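PDB 5DJS: tetratricopeptide TPR_2 repeat protein from Thermobaculum terrenum, which is of unknown function but joins an array of helical tetratricopeptide repeats to a GT-B-type domain of glycosyl transferase family 41, with uridine-5'-diphosphate bound. Local coordinates for residues A[23-28]-A[50-55]; A[13-18]-A[29-34]; A[434-439]-A[473-478]. The protein carries 1 engineered substitution. One frame throughout, in Å; residues are numbered along the deposited sequence.

Contact 1 of 3, residues A[23-28]-A[50-55]; sequences GDVLAS and GLLHGE
Leu52 lays one branch of its fork over Ser28: its CD1 methyl comes within 3.6 Å of Ser28 OG and also rests on the serine CB, at 3.8 Å. The other branch turns to Val25, where Leu52 CD2 faces Val25 CG1 at 4.2 Å. The fork is carried across the gap by a first torsion that sets CG beside the backbone N and anti to the carbonyl carbon (chi1 -66°). The CA atoms of Val25 and Leu52 stand 6.9 Å apart, the nearest such pair here. A branched leucine suits this place because its two methyls can reach partners nearly one helical turn apart, the first at the start of helix 25-38 and the second, Ser28, three residues on. These are neighbouring helices of an alpha-solenoid, and helix 43-56 falls within a tetratricopeptide repeat; repeats of this kind stack successive antiparallel helices through small and aliphatic residues. Serine is compact enough for the buried position, and its hydroxyl, anti to the backbone N (chi1 -172°), is hydrogen-bonded to the carbonyl oxygen of Ala16 in helix 5-21. The polar atom under the leucine methyl is thus satisfied by a third helix, and Leu52 itself also touches Gln20 there. Val25 also touches Cys56, at the end of helix 43-56. Ahead of Val25, Gly23 takes a positive phi (109°), a conformation that glycine tolerates most easily, where the chain leaves helix 5-21. Asp24 follows as the N-cap of helix 25-38; its OD1 accepts a weak, rather bent bond from Ala27 N at 3.5 Å, and its carboxylate would be expected to interact favourably with the helix dipole.

Contact 2 of 3, residues A[13-18]-A[29-34]; sequences LSHAHE and ERACWR
His15 approaches Ala31 with the edge of its ring. Its CB leaves the helix obliquely to the partner, and a first torsion placing CG anti to the backbone N (chi1 174°) swings the imidazole across to helix 25-38. There ND1 meets Ala31 CB at 3.9 Å, with the methyl close to the ring plane, while NE2, farther out, lies 6.9 Å from Arg30 NH1, too distant for a direct interaction. An imidazole suits this border, since its polar ring can remain at the surface while one edge covers the alanine. Deeper in, Ala16 CB meets Ala31 CB at 4.0 Å, and the CA atoms of these two alanines are the nearest pair, 5.7 Å apart. Helices 5-21 and 25-38 are linked by a short connection and form a helical hairpin of the type used in tetratricopeptide arrays; the axes of segments 13-18 and 29-34 run nearly antiparallel, at 160°, and approach to 8.6 Å, a spacing for which single-methyl side chains are well fitted. Cys32 extends the apolar seam: its SG lies 4.3 Å from Ala16 CB, and its side chain also packs on Leu48 and Leu49 of helix 43-56, which covers this side of the hairpin and takes a hydrogen bond between its Glu44 and His17 NE2 of helix 5-21.

Contact 3 of 3, residues A[434-439]-A[473-478]; sequences PVVTLE and LGLGRD
The backbones stay well apart: a short strand, 435-438, faces the last turn of helix 465-477, and the nearest CA atoms, those of Pro434 and Leu475, are 9.0 Å from each other. Strand 435-438 lies inside a parallel sheet, between strands 412-414 and 461-462, and Val436 shares backbone hydrogen bonds with Ala413 and Asp415. The gap to the helix is filled by side chains. Leu475 reaches over with CG anti to its own carbonyl carbon (chi1 -67°), and the single methyl CD1 does the touching. Val436 meets it with CG2, the branch beside its backbone N, at 4.0 Å; the two side chains run past one another in opposite directions rather than meeting end to end. At the strand's entrance, Pro434 CB lies 4.4 Å from the same Leu475 CD1. Val435, pointing the other way, packs on helix 423-430, so the sheet is covered by helices on both faces, as in the Rossmann-like domains of GT-B proteins. The bound UDP is about 14 Å from the Val436 side chain. Beta-branched valine suits the extended strand, and the longer leucine spans the distance from the helix, where it also packs on Leu482 and Leu485 of helix 479-521. With hydrocarbon alone at the interface and no hydrogen bond between the segments, the contact depends on shape and exclusion of water.

Contacts 1 and 2 are neighbours, their centres about 9 Å apart, and both use helix 25-38: contact 2 pairs it with the preceding helix 5-21, contact 1 with the following helix 43-56. Contact 3 lies about 40 Å from contact 1 and about 49 Å from contact 2, centre to centre, in the glycosyl transferase family 41 part, across the centre of the chain. All three are mainly buried and apolar, but contact 2 has an exposed histidine at its border and contact 1 a partly exposed valine, whereas every touching residue of contact 3 is buried. Small side chains carry contact 2; contact 1 sets a leucine over a serine and a valine, contact 3 a leucine against a valine and a proline.

Contact 1 of 3, residues A[23-28]-A[50-55]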
ATOM      1  N   GLY A  23       8.319 -18.945   0.492  1.00 80.87           N
ATOM      2  CA  GLY A  23       8.669 -17.921  -0.502  1.00 79.62           C
ATOM      3  C   GLY A  23       9.038 -18.439  -1.891  1.00 79.89           C
ATOM      4  O   GLY A  23       9.042 -17.661  -2.840  1.00 77.02           O
ATOM      5  N   ASP A  24       9.353 -19.733  -2.019  1.00 79.63           N
ATOM      6  CA  ASP A  24       9.754 -20.333  -3.309  1.00 82.25           C
ATOM      7  C   ASP A  24       8.543 -20.508  -4.258  1.00 82.03           C
ATOM      8  O   ASP A  24       7.821 -21.514  -4.209  1.00 74.65           O
ATOM      9  CB  ASP A  24      10.485 -21.675  -3.078  1.00 82.61           C
ATOM     10  CG  ASP A  24      11.240 -22.189  -4.324  1.00 82.72           C
ATOM     11  OD1 ASP A  24      11.210 -21.550  -5.405  1.00 77.34           O
ATOM     12  OD2 ASP A  24      11.875 -23.263  -4.210  1.00 80.17           O
ATOM     13  N   VAL A  25       8.355 -19.515  -5.127  1.00 80.22           N
ATOM     14  CA  VAL A  25       7.182 -19.431  -6.004  1.00 78.83           C
ATOM     15  C   VAL A  25       7.320 -20.385  -7.194  1.00 82.07           C
ATOM     16  O   VAL A  25       6.406 -21.166  -7.460  1.00 80.21           O
ATOM     17  CB  VAL A  25       6.931 -17.963  -6.464  1.00 75.33           C
ATOM     18  CG1 VAL A  25       5.903 -17.870  -7.591  1.00 73.49           C
ATOM     19  CG2 VAL A  25       6.475 -17.118  -5.277  1.00 73.09           C
ATOM     20  N   LEU A  26       8.458 -20.318  -7.893  1.00 85.10           N
ATOM     21  CA  LEU A  26       8.733 -21.182  -9.057  1.00 89.87           C
ATOM     22  C   LEU A  26       8.612 -22.689  -8.754  1.00 91.04           C
ATOM     23  O   LEU A  26       8.227 -23.471  -9.630  1.00 93.27           O
ATOM     24  CB  LEU A  26      10.120 -20.872  -9.658  1.00 92.10           C
ATOM     25  CG  LEU A  26      10.287 -19.517 -10.374  1.00 95.37           C
ATOM     26  CD1 LEU A  26      11.760 -19.162 -10.543  1.00 94.13           C
ATOM     27  CD2 LEU A  26       9.578 -19.491 -11.725  1.00 93.77           C
ATOM     28  N   ALA A  27       8.929 -23.085  -7.522  1.00 88.01           N
ATOM     29  CA  ALA A  27       8.801 -24.481  -7.095  1.00 86.72           C
ATOM     30  C   ALA A  27       7.362 -24.879  -6.767  1.00 82.30           C
ATOM     31  O   ALA A  27       6.969 -26.017  -7.031  1.00 81.84           O
ATOM     32  CB  ALA A  27       9.704 -24.760  -5.901  1.00 90.30           C
ATOM     33  N   SER A  28       6.597 -23.966  -6.165  1.00 78.18           N
ATOM     34  CA  SER A  28       5.177 -24.216  -5.865  1.00 74.67           C
ATOM     35  C   SER A  28       4.348 -24.320  -7.150  1.00 73.94           C
ATOM     36  O   SER A  28       3.499 -25.202  -7.273  1.00 68.34           O
ATOM     37  CB  SER A  28       4.603 -23.122  -4.961  1.00 72.88           C
ATOM     38  OG  SER A  28       3.292 -23.451  -4.526  1.00 70.59           O
ATOM     39  N   GLY A  50      -3.727 -20.021  -9.061  1.00 45.26           N
ATOM     40  CA  GLY A  50      -4.443 -18.756  -8.977  1.00 44.88           C
ATOM     41  C   GLY A  50      -3.760 -17.715  -8.113  1.00 47.13           C
ATOM     42  O   GLY A  50      -3.465 -16.632  -8.614  1.00 46.92           O
ATOM     43  N   LEU A  51      -3.510 -18.034  -6.832  1.00 49.25           N
ATOM     44  CA  LEU A  51      -2.832 -17.103  -5.895  1.00 51.62           C
ATOM     45  C   LEU A  51      -1.507 -16.622  -6.443  1.00 51.06           C
ATOM     46  O   LEU A  51      -1.245 -15.424  -6.477  1.00 51.23           O
ATOM     47  CB  LEU A  51      -2.472 -17.753  -4.555  1.00 54.57           C
ATOM     48  CG  LEU A  51      -3.458 -18.487  -3.684  1.00 57.61           C
ATOM     49  CD1 LEU A  51      -2.818 -18.771  -2.329  1.00 59.58           C
ATOM     50  CD2 LEU A  51      -4.685 -17.642  -3.518  1.00 59.53           C
ATOM     51  N   LEU A  52      -0.678 -17.586  -6.836  1.00 48.65           N
ATOM     52  CA  LEU A  52       0.717 -17.342  -7.155  1.00 51.37           C
ATOM     53  C   LEU A  52       0.847 -16.386  -8.319  1.00 51.50           C
ATOM     54  O   LEU A  52       1.606 -15.427  -8.249  1.00 55.95           O
ATOM     55  CB  LEU A  52       1.437 -18.659  -7.468  1.00 52.37           C
ATOM     56  CG  LEU A  52       1.584 -19.653  -6.309  1.00 52.77           C
ATOM     57  CD1 LEU A  52       1.988 -21.023  -6.843  1.00 53.28           C
ATOM     58  CD2 LEU A  52       2.585 -19.158  -5.271  1.00 52.89           C
ATOM     59  N   HIS A  53       0.090 -16.647  -9.378  1.00 52.46           N
ATOM     60  CA  HIS A  53       0.027 -15.745 -10.528  1.00 51.55           C
ATOM     61  C   HIS A  53      -0.617 -14.395 -10.189  1.00 52.49           C
ATOM     62  O   HIS A  53      -0.248 -13.376 -10.769  1.00 58.39           O
ATOM     63  CB  HIS A  53      -0.654 -16.435 -11.712  1.00 49.91           C
ATOM     64  CG  HIS A  53       0.241 -17.412 -12.407  1.00 52.21           C
ATOM     65  ND1 HIS A  53       1.147 -17.024 -13.369  1.00 53.62           N
ATOM     66  CD2 HIS A  53       0.409 -18.746 -12.250  1.00 53.64           C
ATOM     67  CE1 HIS A  53       1.821 -18.079 -13.789  1.00 53.38           C
ATOM     68  NE2 HIS A  53       1.394 -19.137 -13.126  1.00 52.78           N
ATOM     69  N   GLY A  54      -1.557 -14.396  -9.247  1.00 51.86           N
ATOM     70  CA  GLY A  54      -2.116 -13.170  -8.680  1.00 53.40           C
ATOM     71  C   GLY A  54      -1.086 -12.315  -7.964  1.00 55.80           C
ATOM     72  O   GLY A  54      -1.072 -11.097  -8.136  1.00 52.57           O
ATOM     73  N   GLU A  55      -0.227 -12.954  -7.166  1.00 63.37           N
ATOM     74  CA  GLU A  55       0.914 -12.273  -6.528  1.00 66.30           C
ATOM     75  C   GLU A  55       1.936 -11.808  -7.569  1.00 62.51           C
ATOM     76  O   GLU A  55       2.457 -10.704  -7.456  1.00 64.81           O
ATOM     77  CB  GLU A  55       1.595 -13.163  -5.475  1.00 73.83           C
ATOM     78  CG  GLU A  55       0.824 -13.284  -4.160  1.00 80.80           C
ATOM     79  CD  GLU A  55       1.515 -14.169  -3.117  1.00 89.42           C
ATOM     80  OE1 GLU A  55       2.231 -15.136  -3.484  1.00 91.72           O
ATOM     81  OE2 GLU A  55       1.330 -13.900  -1.909  1.00 90.77           O
TER

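Contact 2 of 3, residues A[13-18]-A[29-34]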
ATOM      1  N   LEU A  13       0.866 -31.694  -3.233  1.00 68.22           N
ATOM      2  CA  LEU A  13       0.006 -30.605  -2.757  1.00 67.34           C
ATOM      3  C   LEU A  13       0.504 -29.979  -1.443  1.00 73.45           C
ATOM      4  O   LEU A  13       0.418 -28.761  -1.267  1.00 75.52           O
ATOM      5  CB  LEU A  13      -1.451 -31.073  -2.640  1.00 63.10           C
ATOM      6  CG  LEU A  13      -2.584 -30.179  -3.172  1.00 63.48           C
ATOM      7  CD1 LEU A  13      -2.272 -29.484  -4.496  1.00 61.48           C
ATOM      8  CD2 LEU A  13      -3.858 -31.012  -3.321  1.00 62.41           C
ATOM      9  N   SER A  14       1.033 -30.799  -0.536  1.00 79.78           N
ATOM     10  CA  SER A  14       1.667 -30.285   0.686  1.00 82.41           C
ATOM     11  C   SER A  14       3.039 -29.669   0.397  1.00 85.10           C
ATOM     12  O   SER A  14       3.388 -28.653   0.998  1.00 87.16           O
ATOM     13  CB  SER A  14       1.794 -31.376   1.746  1.00 82.86           C
ATOM     14  OG  SER A  14       2.319 -32.558   1.182  1.00 84.72           O
ATOM     15  N   HIS A  15       3.808 -30.284  -0.505  1.00 87.89           N
ATOM     16  CA  HIS A  15       5.078 -29.701  -0.980  1.00 93.34           C
ATOM     17  C   HIS A  15       4.857 -28.315  -1.599  1.00 87.25           C
ATOM     18  O   HIS A  15       5.644 -27.394  -1.370  1.00 85.52           O
ATOM     19  CB  HIS A  15       5.773 -30.642  -1.985  1.00102.16           C
ATOM     20  CG  HIS A  15       7.008 -30.067  -2.621  1.00111.93           C
ATOM     21  ND1 HIS A  15       7.071 -29.735  -3.958  1.00114.92           N
ATOM     22  CD2 HIS A  15       8.225 -29.768  -2.104  1.00115.14           C
ATOM     23  CE1 HIS A  15       8.271 -29.256  -4.238  1.00114.85           C
ATOM     24  NE2 HIS A  15       8.989 -29.265  -3.130  1.00116.98           N
ATOM     25  N   ALA A  16       3.778 -28.181  -2.367  1.00 81.78           N
ATOM     26  CA  ALA A  16       3.430 -26.919  -3.012  1.00 77.23           C
ATOM     27  C   ALA A  16       3.068 -25.845  -1.995  1.00 75.36           C
ATOM     28  O   ALA A  16       3.475 -24.695  -2.144  1.00 72.61           O
ATOM     29  CB  ALA A  16       2.283 -27.125  -3.990  1.00 77.53           C
ATOM     30  N   HIS A  17       2.303 -26.224  -0.973  1.00 76.71           N
ATOM     31  CA  HIS A  17       1.939 -25.304   0.113  1.00 81.47           C
ATOM     32  C   HIS A  17       3.134 -24.864   0.980  1.00 82.94           C
ATOM     33  O   HIS A  17       3.173 -23.721   1.438  1.00 80.20           O
ATOM     34  CB  HIS A  17       0.845 -25.909   1.006  1.00 84.38           C
ATOM     35  CG  HIS A  17      -0.529 -25.838   0.416  1.00 86.00           C
ATOM     36  ND1 HIS A  17      -1.110 -24.652   0.022  1.00 89.01           N
ATOM     37  CD2 HIS A  17      -1.448 -26.802   0.179  1.00 86.43           C
ATOM     38  CE1 HIS A  17      -2.322 -24.890  -0.447  1.00 88.46           C
ATOM     39  NE2 HIS A  17      -2.550 -26.189  -0.364  1.00 88.42           N
ATOM     40  N   GLU A  18       4.080 -25.771   1.228  1.00 88.12           N
ATOM     41  CA  GLU A  18       5.323 -25.423   1.944  1.00 94.29           C
ATOM     42  C   GLU A  18       6.149 -24.435   1.130  1.00 91.34           C
ATOM     43  O   GLU A  18       6.577 -23.396   1.647  1.00 89.33           O
ATOM     44  CB  GLU A  18       6.185 -26.662   2.232  1.00 98.35           C
ATOM     45  CG  GLU A  18       5.691 -27.540   3.372  1.00100.53           C
ATOM     46  CD  GLU A  18       6.609 -28.723   3.628  1.00102.49           C
ATOM     47  OE1 GLU A  18       7.824 -28.504   3.818  1.00106.98           O
ATOM     48  OE2 GLU A  18       6.117 -29.873   3.644  1.00 99.62           O
ATOM     49  N   GLU A  29       4.607 -23.414  -8.093  1.00 75.21           N
ATOM     50  CA  GLU A  29       3.970 -23.438  -9.411  1.00 74.72           C
ATOM     51  C   GLU A  29       4.183 -24.777 -10.119  1.00 74.66           C
ATOM     52  O   GLU A  29       3.222 -25.397 -10.564  1.00 72.32           O
ATOM     53  CB  GLU A  29       4.493 -22.289 -10.295  1.00 76.55           C
ATOM     54  CG  GLU A  29       4.056 -22.360 -11.760  1.00 80.75           C
ATOM     55  CD  GLU A  29       4.620 -21.248 -12.628  1.00 83.55           C
ATOM     56  OE1 GLU A  29       5.837 -20.981 -12.556  1.00 84.46           O
ATOM     57  OE2 GLU A  29       3.846 -20.656 -13.408  1.00 88.13           O
ATOM     58  N   ARG A  30       5.434 -25.217 -10.236  1.00 77.00           N
ATOM     59  CA  ARG A  30       5.733 -26.417 -11.034  1.00 77.69           C
ATOM     60  C   ARG A  30       5.124 -27.681 -10.398  1.00 71.18           C
ATOM     61  O   ARG A  30       4.726 -28.611 -11.110  1.00 72.75           O
ATOM     62  CB  ARG A  30       7.248 -26.549 -11.351  1.00 84.67           C
ATOM     63  CG  ARG A  30       8.109 -27.437 -10.447  1.00 91.91           C
ATOM     64  CD  ARG A  30       9.508 -27.649 -11.035  1.00 93.40           C
ATOM     65  NE  ARG A  30      10.247 -26.391 -11.176  1.00 92.82           N
ATOM     66  CZ  ARG A  30      10.982 -25.801 -10.226  1.00 96.39           C
ATOM     67  NH1 ARG A  30      11.130 -26.338  -9.013  1.00 96.30           N
ATOM     68  NH2 ARG A  30      11.587 -24.647 -10.499  1.00 99.01           N
ATOM     69  N   ALA A  31       5.033 -27.689  -9.069  1.00 63.43           N
ATOM     70  CA  ALA A  31       4.344 -28.753  -8.332  1.00 60.57           C
ATOM     71  C   ALA A  31       2.831 -28.740  -8.578  1.00 57.29           C
ATOM     72  O   ALA A  31       2.217 -29.798  -8.719  1.00 56.22           O
ATOM     73  CB  ALA A  31       4.634 -28.635  -6.842  1.00 62.85           C
ATOM     74  N   CYS A  32       2.234 -27.547  -8.616  1.00 55.34           N
ATOM     75  CA  CYS A  32       0.812 -27.392  -8.977  1.00 49.93           C
ATOM     76  C   CYS A  32       0.497 -27.885 -10.393  1.00 49.30           C
ATOM     77  O   CYS A  32      -0.559 -28.465 -10.617  1.00 47.23           O
ATOM     78  CB  CYS A  32       0.353 -25.939  -8.861  1.00 47.12           C
ATOM     79  SG  CYS A  32       0.030 -25.350  -7.195  1.00 45.48           S
ATOM     80  N   TRP A  33       1.394 -27.634 -11.343  1.00 51.82           N
ATOM     81  CA  TRP A  33       1.225 -28.153 -12.708  1.00 55.93           C
ATOM     82  C   TRP A  33       1.272 -29.676 -12.723  1.00 60.11           C
ATOM     83  O   TRP A  33       0.467 -30.300 -13.417  1.00 59.73           O
ATOM     84  CB  TRP A  33       2.255 -27.563 -13.700  1.00 54.38           C
ATOM     85  CG  TRP A  33       1.957 -26.126 -14.087  1.00 54.01           C
ATOM     86  CD1 TRP A  33       2.753 -25.042 -13.872  1.00 55.78           C
ATOM     87  CD2 TRP A  33       0.767 -25.627 -14.729  1.00 52.90           C
ATOM     88  NE1 TRP A  33       2.144 -23.896 -14.345  1.00 55.14           N
ATOM     89  CE2 TRP A  33       0.926 -24.227 -14.875  1.00 52.24           C
ATOM     90  CE3 TRP A  33      -0.412 -26.226 -15.198  1.00 51.16           C
ATOM     91  CZ2 TRP A  33      -0.047 -23.417 -15.467  1.00 49.34           C
ATOM     92  CZ3 TRP A  33      -1.384 -25.419 -15.785  1.00 51.08           C
ATOM     93  CH2 TRP A  33      -1.191 -24.026 -15.916  1.00 50.72           C
ATOM     94  N   ARG A  34       2.190 -30.263 -11.946  1.00 66.72           N
ATOM     95  CA  ARG A  34       2.300 -31.734 -11.832  1.00 68.37           C
ATOM     96  C   ARG A  34       1.015 -32.391 -11.321  1.00 62.92           C
ATOM     97  O   ARG A  34       0.695 -33.505 -11.725  1.00 65.49           O
ATOM     98  CB  ARG A  34       3.502 -32.153 -10.958  1.00 76.69           C
ATOM     99  CG  ARG A  34       4.841 -32.123 -11.684  1.00 82.98           C
ATOM    100  CD  ARG A  34       5.903 -32.989 -11.014  1.00 91.66           C
ATOM    101  NE  ARG A  34       7.167 -32.921 -11.757  1.00102.45           N
ATOM    102  CZ  ARG A  34       8.120 -31.990 -11.607  1.00107.29           C
ATOM    103  NH1 ARG A  34       8.015 -31.004 -10.710  1.00107.24           N
ATOM    104  NH2 ARG A  34       9.212 -32.048 -12.369  1.00109.98           N
TER

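Contact 3 of 3, residues A[434-439]-A[473-478]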
ATOM      1  N   PRO A 434       5.850  17.533 -12.468  1.00 48.14           N
ATOM      2  CA  PRO A 434       4.751  17.933 -11.592  1.00 48.71           C
ATOM      3  C   PRO A 434       3.610  16.905 -11.583  1.00 50.37           C
ATOM      4  O   PRO A 434       3.465  16.119 -12.535  1.00 50.51           O
ATOM      5  CB  PRO A 434       4.273  19.271 -12.184  1.00 49.37           C
ATOM      6  CG  PRO A 434       4.886  19.388 -13.532  1.00 48.40           C
ATOM      7  CD  PRO A 434       5.813  18.238 -13.759  1.00 47.76           C
ATOM      8  N   VAL A 435       2.813  16.934 -10.510  1.00 47.34           N
ATOM      9  CA  VAL A 435       1.724  15.986 -10.283  1.00 42.96           C
ATOM     10  C   VAL A 435       0.446  16.765 -10.010  1.00 42.75           C
ATOM     11  O   VAL A 435       0.428  17.599  -9.104  1.00 43.73           O
ATOM     12  CB  VAL A 435       2.022  15.081  -9.067  1.00 41.21           C
ATOM     13  CG1 VAL A 435       0.909  14.062  -8.847  1.00 39.99           C
ATOM     14  CG2 VAL A 435       3.356  14.362  -9.237  1.00 40.58           C
ATOM     15  N   VAL A 436      -0.612  16.488 -10.776  1.00 39.40           N
ATOM     16  CA  VAL A 436      -1.935  17.070 -10.530  1.00 38.62           C
ATOM     17  C   VAL A 436      -2.750  16.067  -9.701  1.00 40.44           C
ATOM     18  O   VAL A 436      -2.698  14.864  -9.963  1.00 39.54           O
ATOM     19  CB  VAL A 436      -2.678  17.377 -11.844  1.00 39.16           C
ATOM     20  CG1 VAL A 436      -3.955  18.175 -11.578  1.00 37.66           C
ATOM     21  CG2 VAL A 436      -1.772  18.141 -12.816  1.00 40.99           C
ATOM     22  N   THR A 437      -3.477  16.563  -8.693  1.00 42.05           N
ATOM     23  CA  THR A 437      -4.269  15.727  -7.779  1.00 43.30           C
ATOM     24  C   THR A 437      -5.585  16.386  -7.429  1.00 44.65           C
ATOM     25  O   THR A 437      -5.731  17.600  -7.576  1.00 46.26           O
ATOM     26  CB  THR A 437      -3.559  15.478  -6.431  1.00 44.88           C
ATOM     27  OG1 THR A 437      -3.553  16.676  -5.639  1.00 49.44           O
ATOM     28  CG2 THR A 437      -2.134  15.062  -6.633  1.00 48.41           C
ATOM     29  N   LEU A 438      -6.530  15.574  -6.954  1.00 44.76           N
ATOM     30  CA  LEU A 438      -7.695  16.067  -6.224  1.00 46.74           C
ATOM     31  C   LEU A 438      -7.441  15.888  -4.719  1.00 48.70           C
ATOM     32  O   LEU A 438      -6.986  14.833  -4.274  1.00 50.37           O
ATOM     33  CB  LEU A 438      -8.963  15.324  -6.649  1.00 47.07           C
ATOM     34  CG  LEU A 438     -10.279  15.695  -5.942  1.00 48.00           C
ATOM     35  CD1 LEU A 438     -10.675  17.133  -6.228  1.00 48.46           C
ATOM     36  CD2 LEU A 438     -11.417  14.758  -6.333  1.00 47.79           C
ATOM     37  N   GLU A 439      -7.716  16.934  -3.946  1.00 48.45           N
ATOM     38  CA  GLU A 439      -7.695  16.854  -2.492  1.00 48.96           C
ATOM     39  C   GLU A 439      -9.070  16.343  -2.076  1.00 49.38           C
ATOM     40  O   GLU A 439     -10.053  17.089  -2.124  1.00 50.33           O
ATOM     41  CB  GLU A 439      -7.386  18.234  -1.883  1.00 48.82           C
ATOM     42  CG  GLU A 439      -7.194  18.244  -0.377  1.00 49.57           C
ATOM     43  CD  GLU A 439      -6.809  19.613   0.164  1.00 51.36           C
ATOM     44  OE1 GLU A 439      -5.648  19.751   0.610  1.00 52.60           O
ATOM     45  OE2 GLU A 439      -7.657  20.542   0.142  1.00 49.52           O
ATOM     46  N   LEU A 473      -4.995  21.032 -17.874  1.00 56.30           N
ATOM     47  CA  LEU A 473      -5.057  21.797 -19.127  1.00 58.31           C
ATOM     48  C   LEU A 473      -4.043  22.945 -19.136  1.00 62.61           C
ATOM     49  O   LEU A 473      -3.262  23.077 -20.085  1.00 64.76           O
ATOM     50  CB  LEU A 473      -6.480  22.334 -19.364  1.00 58.80           C
ATOM     51  CG  LEU A 473      -7.453  21.482 -20.191  1.00 59.27           C
ATOM     52  CD1 LEU A 473      -7.287  19.988 -19.974  1.00 59.05           C
ATOM     53  CD2 LEU A 473      -8.900  21.902 -19.933  1.00 58.36           C
ATOM     54  N   GLY A 474      -4.061  23.757 -18.075  1.00 64.02           N
ATOM     55  CA  GLY A 474      -3.117  24.864 -17.900  1.00 65.01           C
ATOM     56  C   GLY A 474      -1.653  24.476 -18.034  1.00 64.84           C
ATOM     57  O   GLY A 474      -0.870  25.226 -18.613  1.00 68.90           O
ATOM     58  N   LEU A 475      -1.289  23.310 -17.506  1.00 61.75           N
ATOM     59  CA  LEU A 475       0.079  22.789 -17.613  1.00 60.72           C
ATOM     60  C   LEU A 475       0.414  22.217 -18.994  1.00 60.91           C
ATOM     61  O   LEU A 475       1.563  22.291 -19.435  1.00 62.41           O
ATOM     62  CB  LEU A 475       0.334  21.710 -16.554  1.00 59.94           C
ATOM     63  CG  LEU A 475       0.355  22.105 -15.073  1.00 59.44           C
ATOM     64  CD1 LEU A 475       0.707  20.878 -14.246  1.00 59.77           C
ATOM     65  CD2 LEU A 475       1.337  23.225 -14.782  1.00 60.84           C
ATOM     66  N   GLY A 476      -0.570  21.623 -19.661  1.00 61.75           N
ATOM     67  CA  GLY A 476      -0.371  21.081 -21.005  1.00 64.15           C
ATOM     68  C   GLY A 476      -0.152  22.143 -22.072  1.00 66.50           C
ATOM     69  O   GLY A 476       0.468  21.873 -23.104  1.00 65.52           O
ATOM     70  N   ARG A 477      -0.673  23.343 -21.827  1.00 68.03           N
ATOM     71  CA  ARG A 477      -0.536  24.467 -22.747  1.00 70.20           C
ATOM     72  C   ARG A 477       0.741  25.285 -22.483  1.00 72.30           C
ATOM     73  O   ARG A 477       1.620  25.346 -23.347  1.00 74.44           O
ATOM     74  CB  ARG A 477      -1.804  25.327 -22.697  1.00 69.86           C
ATOM     75  CG  ARG A 477      -2.981  24.615 -23.352  1.00 70.06           C
ATOM     76  CD  ARG A 477      -4.345  25.114 -22.897  1.00 69.38           C
ATOM     77  NE  ARG A 477      -5.412  24.286 -23.472  1.00 68.58           N
ATOM     78  CZ  ARG A 477      -6.705  24.352 -23.150  1.00 74.12           C
ATOM     79  NH1 ARG A 477      -7.151  25.225 -22.245  1.00 78.12           N
ATOM     80  NH2 ARG A 477      -7.571  23.530 -23.740  1.00 75.56           N
ATOM     81  N   ASP A 478       0.865  25.866 -21.291  1.00 73.42           N
ATOM     82  CA  ASP A 478       1.988  26.775 -20.970  1.00 75.11           C
ATOM     83  C   ASP A 478       3.347  26.071 -20.700  1.00 72.24           C
ATOM     84  O   ASP A 478       3.540  25.435 -19.662  1.00 68.56           O
ATOM     85  CB  ASP A 478       1.604  27.669 -19.778  1.00 76.32           C
ATOM     86  CG  ASP A 478       2.432  28.943 -19.694  1.00 79.51           C
ATOM     87  OD1 ASP A 478       3.567  28.990 -20.217  1.00 77.55           O
ATOM     88  OD2 ASP A 478       1.935  29.913 -19.090  1.00 84.65           O
TER